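Local coordinates for flagellin B1 (Methanocaldococcus jannaschii DSM 2661, PDB 5YA6), which is an archaellum subunit that probably assembles into the filament driving archaeal swimming and carries a bound calcium ion, at residues L13-V18 with L32-T37. Numbering follows the deposited sequence. Where two conformers were deposited one is given.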
loop_
_atom_site.group_PDB
_atom_site.type_symbol
_atom_site.label_atom_id
_atom_site.label_comp_id
_atom_site.label_asym_id
_atom_site.label_seq_id
_atom_site.Cartn_x
_atom_site.Cartn_y
_atom_site.Cartn_z
ATOM N N LEU B 13 4.520 14.529 -3.632
ATOM C CA LEU B 13 5.409 13.659 -4.432
ATOM C C LEU B 13 4.673 12.584 -5.168
ATOM O O LEU B 13 3.619 12.152 -4.755
ATOM C CB LEU B 13 6.387 12.950 -3.547
ATOM C CG LEU B 13 7.269 13.837 -2.667
ATOM C CD1 LEU B 13 8.173 12.899 -1.861
ATOM C CD2 LEU B 13 8.108 14.768 -3.480
ATOM N N MET B 14 5.187 12.260 -6.341
ATOM C CA MET B 14 4.653 11.245 -7.220
ATOM C C MET B 14 5.711 10.188 -7.458
ATOM O O MET B 14 6.851 10.496 -7.835
ATOM C CB MET B 14 4.254 11.847 -8.570
ATOM C CG MET B 14 3.620 10.858 -9.545
ATOM S SD MET B 14 3.139 11.768 -11.040
ATOM C CE MET B 14 4.568 12.734 -11.500
ATOM N N CYS B 15 5.309 8.936 -7.367
ATOM C CA CYS B 15 6.129 7.879 -7.844
ATOM C C CYS B 15 6.006 7.743 -9.335
ATOM O O CYS B 15 4.885 7.609 -9.905
ATOM C CB CYS B 15 5.786 6.542 -7.119
ATOM S SG CYS B 15 6.729 5.098 -7.695
ATOM N N ILE B 16 7.169 7.810 -10.011
ATOM C CA ILE B 16 7.221 7.654 -11.459
ATOM C C ILE B 16 7.907 6.386 -11.915
ATOM O O ILE B 16 8.384 6.317 -13.033
ATOM C CB ILE B 16 7.855 8.914 -12.107
ATOM C CG1 ILE B 16 9.250 9.251 -11.542
ATOM C CG2 ILE B 16 6.931 10.086 -11.921
ATOM C CD1 ILE B 16 10.105 10.155 -12.416
ATOM N N GLY B 17 7.891 5.362 -11.084
ATOM C CA GLY B 17 8.392 4.084 -11.447
ATOM C C GLY B 17 9.049 3.364 -10.321
ATOM O O GLY B 17 9.521 3.980 -9.379
ATOM N N VAL B 18 9.034 2.041 -10.396
ATOM C CA VAL B 18 9.811 1.186 -9.520
ATOM C C VAL B 18 10.507 0.117 -10.339
ATOM O O VAL B 18 9.862 -0.547 -11.158
ATOM C CB VAL B 18 8.963 0.512 -8.399
ATOM C CG1 VAL B 18 9.883 -0.259 -7.464
ATOM C CG2 VAL B 18 8.169 1.591 -7.645
ATOM N N LEU B 32 15.304 -2.742 -4.526
ATOM C CA LEU B 32 14.257 -1.906 -5.189
ATOM C C LEU B 32 14.835 -0.526 -5.432
ATOM O O LEU B 32 15.589 -0.007 -4.613
ATOM C CB LEU B 32 12.972 -1.761 -4.363
ATOM C CG LEU B 32 12.248 -3.059 -4.046
ATOM C CD1 LEU B 32 11.200 -2.824 -3.009
ATOM C CD2 LEU B 32 11.663 -3.670 -5.313
ATOM N N ALA B 33 14.395 0.112 -6.497
ATOM C CA ALA B 33 14.726 1.490 -6.794
ATOM C C ALA B 33 13.401 2.199 -7.088
ATOM O O ALA B 33 12.716 1.900 -8.120
ATOM C CB ALA B 33 15.687 1.570 -7.981
ATOM N N ILE B 34 13.014 3.128 -6.180
ATOM C CA ILE B 34 11.706 3.790 -6.285
ATOM C C ILE B 34 11.917 5.204 -6.752
ATOM O O ILE B 34 12.541 6.036 -6.036
ATOM C CB ILE B 34 10.969 3.769 -4.926
ATOM C CG1 ILE B 34 10.825 2.318 -4.461
ATOM C CG2 ILE B 34 9.683 4.556 -4.986
ATOM C CD1 ILE B 34 10.493 2.203 -2.970
ATOM N N TYR B 35 11.450 5.507 -7.947
ATOM C CA TYR B 35 11.697 6.829 -8.550
ATOM C C TYR B 35 10.570 7.792 -8.226
ATOM O O TYR B 35 9.400 7.444 -8.281
ATOM C CB TYR B 35 11.869 6.765 -10.048
ATOM C CG TYR B 35 13.102 5.939 -10.453
ATOM C CD1 TYR B 35 13.098 4.562 -10.487
ATOM C CD2 TYR B 35 14.266 6.571 -10.869
ATOM C CE1 TYR B 35 14.216 3.823 -10.842
ATOM C CE2 TYR B 35 15.399 5.840 -11.228
ATOM C CZ TYR B 35 15.364 4.473 -11.246
ATOM O OH TYR B 35 16.524 3.771 -11.584
ATOM N N ILE B 36 11.005 8.968 -7.768
ATOM C CA ILE B 36 10.170 10.024 -7.172
ATOM C C ILE B 36 10.421 11.393 -7.852
ATOM O O ILE B 36 11.559 11.727 -8.141
ATOM C CB ILE B 36 10.519 10.166 -5.684
ATOM C CG1 ILE B 36 10.229 8.840 -4.932
ATOM C CG2 ILE B 36 9.838 11.375 -5.084
ATOM C CD1 ILE B 36 8.746 8.493 -4.853
ATOM N N THR B 37 9.372 12.168 -8.083
ATOM C CA THR B 37 9.465 13.532 -8.563
ATOM C C THR B 37 8.351 14.338 -7.889
ATOM O O THR B 37 7.317 13.777 -7.537
ATOM C CB THR B 37 9.377 13.632 -10.109
ATOM O OG1 THR B 37 9.834 14.922 -10.580
ATOM C CG2 THR B 37 7.973 13.427 -10.587
#
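G17 O sits at the edge of the Y35 ring, in its plane and 3.8 Å from CD1, while the ring itself stacks with H174 of the C-terminal histidine tag. The same oxygen accepts Y35 N at 2.8 Å, from 23° off the carbonyl plane. Coming the other way, I16 N reaches Y35 O at 2.8 Å from above the carbonyl plane, so two residues, I16 and G17, face one. With C15 SG anti to the backbone N (chi1 178°), the sulfur swings along its own strand to accept a long bond from G17 N at 3.6 Å, and it also touches I34 CG2. Losing the sulfur to an alanine here would probably leave G17 N without this acceptor and open a gap beside I34. Towards the other end, M14 and T37 exchange two backbone bonds, and T37 CG2 meets M14 CE (3.6 Å) and I16 CG2 (3.7 Å), the three carbons forming a close triangle; T37 OG1 turns to D116 O, D116 being a calcium ligand. On the opposite face from M14 and T37, I36 CG2 packs against L13 CD1 at 3.9 Å. This is an antiparallel hairpin interrupted by a beta bulge at I16-G17, placed within the large beta sheet of the archaellin globular domain.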